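PDB 6F2P: paenibacillus xanthan lyase from Paenibacillus, which cleaves the terminal mannosyl-glucuronosyl linkage in the side chains of the polysaccharide xanthan by beta-elimination. Local coordinates for residues D7-K12 against S181-K186; T460-Q465 against D688-V693; L715-N720 against K746-L751. One frame throughout, in Å; residues are numbered along the deposited sequence.

Contact 1. Residues D7-K12 against S181-K186; sequences DTLREK and SGILNK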
# COMPACT_ATOMS: atom_id res chain seq x y z
N ASP A 7 -33.92 -31.37 -10.18
CA ASP A 7 -35.18 -30.88 -9.66
C ASP A 7 -34.98 -30.18 -8.33
O ASP A 7 -35.60 -29.15 -8.06
CB ASP A 7 -36.21 -32.01 -9.49
CG ASP A 7 -36.61 -32.65 -10.82
OD1 ASP A 7 -36.72 -31.92 -11.83
OD2 ASP A 7 -36.81 -33.88 -10.85
N THR A 8 -34.10 -30.73 -7.50
CA THR A 8 -33.86 -30.19 -6.17
C THR A 8 -33.18 -28.83 -6.24
O THR A 8 -33.57 -27.89 -5.53
CB THR A 8 -33.00 -31.14 -5.33
OG1 THR A 8 -33.72 -32.35 -5.12
CG2 THR A 8 -32.71 -30.52 -3.99
N LEU A 9 -32.17 -28.74 -7.10
CA LEU A 9 -31.43 -27.50 -7.29
C LEU A 9 -32.35 -26.45 -7.90
O LEU A 9 -32.42 -25.32 -7.39
CB LEU A 9 -30.22 -27.72 -8.19
CG LEU A 9 -29.09 -28.57 -7.60
CD1 LEU A 9 -27.94 -28.69 -8.60
CD2 LEU A 9 -28.62 -27.96 -6.30
N ARG A 10 -33.07 -26.82 -8.96
CA ARG A 10 -34.00 -25.91 -9.63
C ARG A 10 -35.00 -25.32 -8.64
O ARG A 10 -35.33 -24.13 -8.72
CB ARG A 10 -34.72 -26.60 -10.78
CG ARG A 10 -35.58 -25.64 -11.61
CD ARG A 10 -36.52 -26.36 -12.59
NE ARG A 10 -37.44 -27.25 -11.89
CZ ARG A 10 -37.39 -28.58 -11.94
NH1 ARG A 10 -38.26 -29.31 -11.26
NH2 ARG A 10 -36.46 -29.18 -12.68
N GLU A 11 -35.46 -26.13 -7.70
CA GLU A 11 -36.44 -25.67 -6.72
C GLU A 11 -35.80 -24.73 -5.73
O GLU A 11 -36.42 -23.76 -5.27
CB GLU A 11 -37.09 -26.85 -6.01
CG GLU A 11 -38.06 -27.62 -6.89
CD GLU A 11 -38.42 -28.97 -6.33
OE1 GLU A 11 -37.95 -29.32 -5.22
OE2 GLU A 11 -39.18 -29.70 -7.00
N LYS A 12 -34.55 -25.02 -5.40
CA LYS A 12 -33.77 -24.16 -4.52
C LYS A 12 -33.59 -22.79 -5.16
O LYS A 12 -33.73 -21.76 -4.51
CB LYS A 12 -32.43 -24.80 -4.25
CG LYS A 12 -31.67 -24.21 -3.09
CD LYS A 12 -30.24 -24.68 -3.18
CE LYS A 12 -29.50 -24.48 -1.88
NZ LYS A 12 -28.30 -25.38 -1.89
N SER A 181 -28.26 -22.76 -16.84
CA SER A 181 -28.80 -23.48 -17.98
C SER A 181 -28.59 -24.99 -17.82
O SER A 181 -29.49 -25.78 -18.09
CB SER A 181 -28.27 -22.94 -19.32
OG SER A 181 -26.85 -22.90 -19.37
N GLY A 182 -27.41 -25.38 -17.34
CA GLY A 182 -27.13 -26.78 -17.07
C GLY A 182 -28.16 -27.41 -16.15
O GLY A 182 -28.67 -28.50 -16.42
N ILE A 183 -28.47 -26.73 -15.05
CA ILE A 183 -29.45 -27.22 -14.09
C ILE A 183 -30.83 -27.36 -14.73
O ILE A 183 -31.52 -28.37 -14.57
CB ILE A 183 -29.54 -26.27 -12.90
CG1 ILE A 183 -28.24 -26.34 -12.09
CG2 ILE A 183 -30.74 -26.60 -12.04
CD1 ILE A 183 -28.26 -25.53 -10.82
N LEU A 184 -31.24 -26.32 -15.46
CA LEU A 184 -32.53 -26.32 -16.12
C LEU A 184 -32.60 -27.37 -17.22
O LEU A 184 -33.64 -27.99 -17.42
CB LEU A 184 -32.82 -24.94 -16.71
CG LEU A 184 -32.97 -23.81 -15.70
CD1 LEU A 184 -33.22 -22.50 -16.42
CD2 LEU A 184 -34.09 -24.11 -14.70
N ASN A 185 -31.48 -27.58 -17.92
CA ASN A 185 -31.44 -28.53 -19.02
C ASN A 185 -31.00 -29.93 -18.60
O ASN A 185 -30.80 -30.81 -19.44
CB ASN A 185 -30.54 -28.03 -20.15
CG ASN A 185 -30.82 -28.73 -21.46
OD1 ASN A 185 -31.97 -29.03 -21.77
ND2 ASN A 185 -29.77 -29.02 -22.22
N LYS A 186 -30.83 -30.11 -17.29
CA LYS A 186 -30.43 -31.40 -16.72
C LYS A 186 -29.17 -31.97 -17.39
O LYS A 186 -29.14 -33.11 -17.84
CB LYS A 186 -31.61 -32.39 -16.75
CG LYS A 186 -32.82 -31.86 -16.00
CD LYS A 186 -33.82 -32.92 -15.56
CE LYS A 186 -34.88 -32.29 -14.67
NZ LYS A 186 -35.81 -33.24 -13.99
O HOH W 1 -34.23 -28.86 -14.18
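Asp7, Arg10 and Lys186 form a salt-bridge network that ties helix 4-18 to the C-terminal end of helix 168-184, within the alpha-helical part of this family 8 polysaccharide lyase. One carboxylate oxygen takes all three bonds. Lys186 NZ reaches Asp7 OD1 at 2.7 Å from the syn side, well tilted from the carboxylate plane. Arg10 grips the same atom end-on with two nitrogens, NH2 coming to Asp7 OD1 at 2.9 Å on the anti lone pair and NH1 from above the carboxylate plane. The two cations thus share a single anion, whose charge they would offset. Lys186 is the C-prime residue, with positive phi, of the Schellman motif that ends helix 168-184, and its extended chain crosses from there to helix 4-18; NZ also bonds to Ala3 O. Beside the charges the helices meet through apolar groups: Ile183 CD1 packs 3.9 Å from Leu9 CD1, the two side chains crossing at about a right angle. Arg10 starts with CG anti to the backbone N (chi1 -174°), which lays CG 3.8 Å from Leu184 CD2. The guanidinium edge also holds a water, which accepts from Arg10 NH2 at 2.7 Å and donates to Ile183 O at 2.8 Å.

Contact 2. Residues T460-Q465 against D688-V693; sequences TDILGQ and DFEISV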
# COMPACT_ATOMS: atom_id res chain seq x y z
N THR A 460 1.72 3.15 7.59
CA THR A 460 1.94 2.05 8.52
C THR A 460 1.08 2.22 9.77
O THR A 460 0.39 3.22 9.93
CB THR A 460 3.42 1.89 8.90
OG1 THR A 460 3.60 0.66 9.60
CG2 THR A 460 3.88 3.04 9.79
N ASP A 461 1.13 1.25 10.67
CA ASP A 461 0.18 1.22 11.78
C ASP A 461 0.74 0.52 13.00
O ASP A 461 1.77 -0.15 12.94
CB ASP A 461 -1.06 0.46 11.35
CG ASP A 461 -0.73 -0.91 10.80
OD1 ASP A 461 -0.36 -1.80 11.61
OD2 ASP A 461 -0.84 -1.10 9.57
N ILE A 462 0.02 0.65 14.11
CA ILE A 462 0.44 -0.00 15.34
C ILE A 462 -0.78 -0.43 16.17
O ILE A 462 -1.83 0.23 16.13
CB ILE A 462 1.43 0.89 16.13
CG1 ILE A 462 2.47 0.03 16.85
CG2 ILE A 462 0.69 1.80 17.09
CD1 ILE A 462 3.69 0.81 17.30
N LEU A 463 -0.64 -1.55 16.86
CA LEU A 463 -1.68 -2.08 17.74
C LEU A 463 -2.98 -2.41 17.01
O LEU A 463 -4.01 -2.67 17.63
CB LEU A 463 -1.95 -1.10 18.89
CG LEU A 463 -0.73 -0.82 19.77
CD1 LEU A 463 -1.06 0.13 20.90
CD2 LEU A 463 -0.18 -2.12 20.31
N GLY A 464 -2.92 -2.41 15.68
CA GLY A 464 -4.11 -2.58 14.87
C GLY A 464 -5.16 -1.51 15.12
O GLY A 464 -6.33 -1.73 14.80
N GLN A 465 -4.75 -0.36 15.67
CA GLN A 465 -5.69 0.69 16.09
C GLN A 465 -5.26 2.11 15.68
O GLN A 465 -6.10 3.00 15.52
CB GLN A 465 -5.84 0.67 17.61
CG GLN A 465 -6.49 -0.58 18.17
CD GLN A 465 -6.95 -0.37 19.59
OE1 GLN A 465 -7.75 0.53 19.87
NE2 GLN A 465 -6.43 -1.19 20.50
N ASP A 688 8.33 -1.39 27.46
CA ASP A 688 8.76 -1.72 26.10
C ASP A 688 8.60 -0.59 25.09
O ASP A 688 7.96 0.43 25.35
CB ASP A 688 8.04 -2.97 25.59
CG ASP A 688 6.53 -2.90 25.75
OD1 ASP A 688 5.92 -1.91 25.29
OD2 ASP A 688 5.95 -3.83 26.34
N PHE A 689 9.19 -0.80 23.93
CA PHE A 689 9.18 0.19 22.87
C PHE A 689 8.99 -0.55 21.55
O PHE A 689 9.79 -1.41 21.19
CB PHE A 689 10.49 0.95 22.85
CG PHE A 689 10.43 2.23 22.11
CD1 PHE A 689 10.45 2.25 20.72
CD2 PHE A 689 10.37 3.43 22.79
CE1 PHE A 689 10.39 3.44 20.03
CE2 PHE A 689 10.31 4.62 22.11
CZ PHE A 689 10.32 4.63 20.73
N GLU A 690 7.91 -0.22 20.84
CA GLU A 690 7.62 -0.89 19.59
C GLU A 690 7.69 0.06 18.40
O GLU A 690 7.28 1.22 18.48
CB GLU A 690 6.25 -1.57 19.66
CG GLU A 690 5.84 -2.22 18.37
CD GLU A 690 4.44 -2.79 18.43
OE1 GLU A 690 3.73 -2.56 19.43
OE2 GLU A 690 4.05 -3.48 17.46
N ILE A 691 8.24 -0.43 17.29
CA ILE A 691 8.35 0.36 16.08
C ILE A 691 7.75 -0.36 14.87
O ILE A 691 8.00 -1.54 14.65
CB ILE A 691 9.81 0.71 15.78
CG1 ILE A 691 10.42 1.48 16.95
CG2 ILE A 691 9.91 1.53 14.49
CD1 ILE A 691 11.60 0.80 17.58
N SER A 692 6.95 0.36 14.09
CA SER A 692 6.39 -0.18 12.87
C SER A 692 6.94 0.58 11.67
O SER A 692 6.94 1.81 11.65
CB SER A 692 4.87 -0.09 12.89
OG SER A 692 4.30 -0.74 11.76
N VAL A 693 7.44 -0.15 10.67
CA VAL A 693 8.05 0.47 9.49
C VAL A 693 7.47 -0.08 8.19
O VAL A 693 7.19 -1.27 8.09
CB VAL A 693 9.56 0.21 9.46
CG1 VAL A 693 10.23 1.05 8.37
CG2 VAL A 693 10.16 0.51 10.81
O HOH W 2 1.36 -3.94 16.94
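Ser692 and Glu690 reach across to Asp461 and Ile462 from the same side of strand 688-694. Ser692 OG donates to Asp461 O at 2.9 Å, lying in the carbonyl plane with a C=O...donor angle of 151°. Its chi1 of -174° sets the hydroxyl opposite its own backbone N and directs it at that carbonyl; Thr460 OG1, which is hydrogen-bonded to Ser744 OG, is also 2.7 Å from Ser692 OG. Farther along, the extended Glu690 chain meets Ile462 coming from the opposite direction: CG1 of Ile462 is 3.8 Å from Glu690 CD, and Ile462 CD1 reaches the same carbon. A water bridges the backbone of Leu463 and the carboxylate of Glu690, accepting from Leu463 N at 3.1 Å and donating to Glu690 OE2 at 2.8 Å. The contact joins the super-sandwich domain, at the edge strand 457-462 of its nine-stranded sheet, to one face of the C-terminal beta-sandwich. The strands run nearly antiparallel, 157° apart, with their axes 6.4 Å from each other, and side chains rather than a backbone ladder bridge them. Shortening Glu690 to an alanine would probably leave the water without its acceptor and Ile462 without the carboxylate it packs against. In the second shell, Lys746 NZ pairs with Asp461 OD1 and bonds to Ser692 OG, while Ile691 and Val693 turn the other way, onto Phe733 of strand 731-736.

Contact 3. Residues L715-N720 against K746-L751; sequences LISKDN and KVKFSL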
# COMPACT_ATOMS: atom_id res chain seq x y z
N LEU A 715 15.44 -7.80 23.29
CA LEU A 715 14.38 -7.99 22.33
C LEU A 715 13.17 -8.70 22.94
O LEU A 715 13.32 -9.57 23.79
CB LEU A 715 14.90 -8.80 21.14
CG LEU A 715 13.94 -8.96 19.98
CD1 LEU A 715 13.58 -7.59 19.42
CD2 LEU A 715 14.53 -9.86 18.91
N ILE A 716 11.98 -8.30 22.53
CA ILE A 716 10.78 -9.02 22.92
C ILE A 716 10.26 -9.80 21.72
O ILE A 716 10.02 -10.99 21.82
CB ILE A 716 9.70 -8.08 23.44
CG1 ILE A 716 10.17 -7.43 24.73
CG2 ILE A 716 8.42 -8.86 23.70
CD1 ILE A 716 9.17 -6.48 25.34
N SER A 717 10.11 -9.12 20.58
CA SER A 717 9.63 -9.79 19.37
C SER A 717 9.97 -9.00 18.12
O SER A 717 10.32 -7.82 18.20
CB SER A 717 8.13 -10.02 19.43
OG SER A 717 7.46 -8.80 19.71
N LYS A 718 9.88 -9.65 16.96
CA LYS A 718 10.22 -9.00 15.71
C LYS A 718 9.70 -9.77 14.50
O LYS A 718 9.62 -11.00 14.52
CB LYS A 718 11.74 -8.79 15.59
CG LYS A 718 12.52 -10.00 15.10
CD LYS A 718 13.98 -9.65 14.82
CE LYS A 718 14.66 -10.78 14.07
NZ LYS A 718 13.79 -11.29 12.96
N ASP A 719 9.33 -9.05 13.45
CA ASP A 719 8.96 -9.67 12.19
C ASP A 719 10.22 -10.19 11.52
O ASP A 719 11.33 -9.80 11.88
CB ASP A 719 8.25 -8.67 11.28
CG ASP A 719 6.79 -8.47 11.66
OD1 ASP A 719 6.14 -9.45 12.08
OD2 ASP A 719 6.28 -7.34 11.52
N ASN A 720 10.04 -11.08 10.54
CA ASN A 720 11.17 -11.75 9.90
C ASN A 720 12.23 -10.82 9.34
O ASN A 720 13.42 -10.97 9.61
CB ASN A 720 10.67 -12.66 8.78
CG ASN A 720 9.62 -13.62 9.24
OD1 ASN A 720 8.65 -13.90 8.51
ND2 ASN A 720 9.79 -14.15 10.46
N LYS A 746 7.27 -4.95 12.04
CA LYS A 746 7.29 -4.50 13.43
C LYS A 746 8.39 -5.14 14.27
O LYS A 746 8.76 -6.29 14.06
CB LYS A 746 5.93 -4.73 14.09
CG LYS A 746 4.83 -3.78 13.63
CD LYS A 746 3.46 -4.22 14.14
CE LYS A 746 2.35 -3.26 13.73
NZ LYS A 746 2.32 -3.01 12.27
N VAL A 747 8.90 -4.38 15.24
CA VAL A 747 9.85 -4.88 16.21
C VAL A 747 9.53 -4.27 17.57
O VAL A 747 9.20 -3.09 17.67
CB VAL A 747 11.31 -4.57 15.79
CG1 VAL A 747 11.56 -3.07 15.69
CG2 VAL A 747 12.30 -5.20 16.77
N LYS A 748 9.59 -5.07 18.62
CA LYS A 748 9.30 -4.59 19.97
C LYS A 748 10.48 -4.87 20.90
O LYS A 748 10.86 -6.03 21.14
CB LYS A 748 8.00 -5.19 20.52
CG LYS A 748 7.67 -4.75 21.94
CD LYS A 748 6.18 -4.79 22.24
CE LYS A 748 5.60 -6.18 22.03
NZ LYS A 748 4.18 -6.31 22.50
N PHE A 749 11.06 -3.80 21.43
CA PHE A 749 12.22 -3.89 22.29
C PHE A 749 11.81 -3.86 23.76
O PHE A 749 10.79 -3.27 24.13
CB PHE A 749 13.15 -2.72 22.00
CG PHE A 749 13.90 -2.85 20.71
CD1 PHE A 749 15.08 -3.57 20.65
CD2 PHE A 749 13.43 -2.23 19.56
CE1 PHE A 749 15.78 -3.68 19.45
CE2 PHE A 749 14.13 -2.33 18.36
CZ PHE A 749 15.30 -3.06 18.31
N SER A 750 12.61 -4.49 24.61
CA SER A 750 12.40 -4.40 26.05
C SER A 750 13.15 -3.20 26.61
O SER A 750 14.24 -2.87 26.15
CB SER A 750 12.85 -5.68 26.74
OG SER A 750 14.23 -5.93 26.52
N LEU A 751 12.58 -2.53 27.60
CA LEU A 751 13.23 -1.37 28.20
C LEU A 751 13.68 -1.62 29.63
O LEU A 751 14.41 -0.82 30.21
CB LEU A 751 12.30 -0.16 28.16
CG LEU A 751 11.94 0.40 26.79
CD1 LEU A 751 11.10 1.67 26.94
CD2 LEU A 751 13.19 0.68 25.97
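Strands 714-718 and 744-750 run antiparallel with a classic beta bulge, in which Ile716 and Ser717 both face Lys748. The carbonyl of Lys748 accepts twice, from Ile716 N at 2.9 Å and from Ser717 N at 3.2 Å, the latter on a lone pair in the carbonyl plane. In return Lys748 N gives an almost straight bond to Ser717 O, 2.9 Å long with an N-H...O angle of 178°. Beyond the non-hydrogen-bonded pair of Lys718 and Val747, Asp719 N donates to Lys746 O at 2.9 Å, and the side chain of Asp719 continues the ladder: its OD2 accepts from Lys746 N at 2.6 Å, met on the anti side and 29° out of the carboxylate plane. Ile716 folds over Ser750, CG1 lying 3.8 Å from Ser750 CB, whose hydroxyl is bonded to Thr713 OG1. On the face shared by Lys718 and Val747, Leu715, with its CG placed opposite the backbone N (chi1 -174°), brings CD1 to 3.8 Å from Val747 CG2, the side chains crossing at about a right angle. On the other face Ser717 OG rests 3.7 Å from Lys748 CB. Strand 714-718 is the outermost of its seven-stranded sheet, while strand 744-750 is paired on its far side with strand 688-694 and sends Val747 and Phe749 into the sandwich, onto Phe733 and the side chains of strand 722-726.

The three contacts follow one another along the chain, each closing before the next opens. Contact 1 stands apart in the helical region, its centre about 53 Å from that of contact 2 and about 57 Å from that of contact 3, and touches neither. Contacts 2 and 3 are neighbours, with centres about 10 Å apart, because strands 688-694 and 744-750 lie side by side in one seven-stranded sheet; Phe689 O to Phe749 N and Ile691 N to Val747 O are probable backbone hydrogen bonds between them. Contact 3 thus completes the edge of a sheet whose face contact 2 joins to the super-sandwich domain, and Lys746 belongs to contact 3, while its amine serves contact 2.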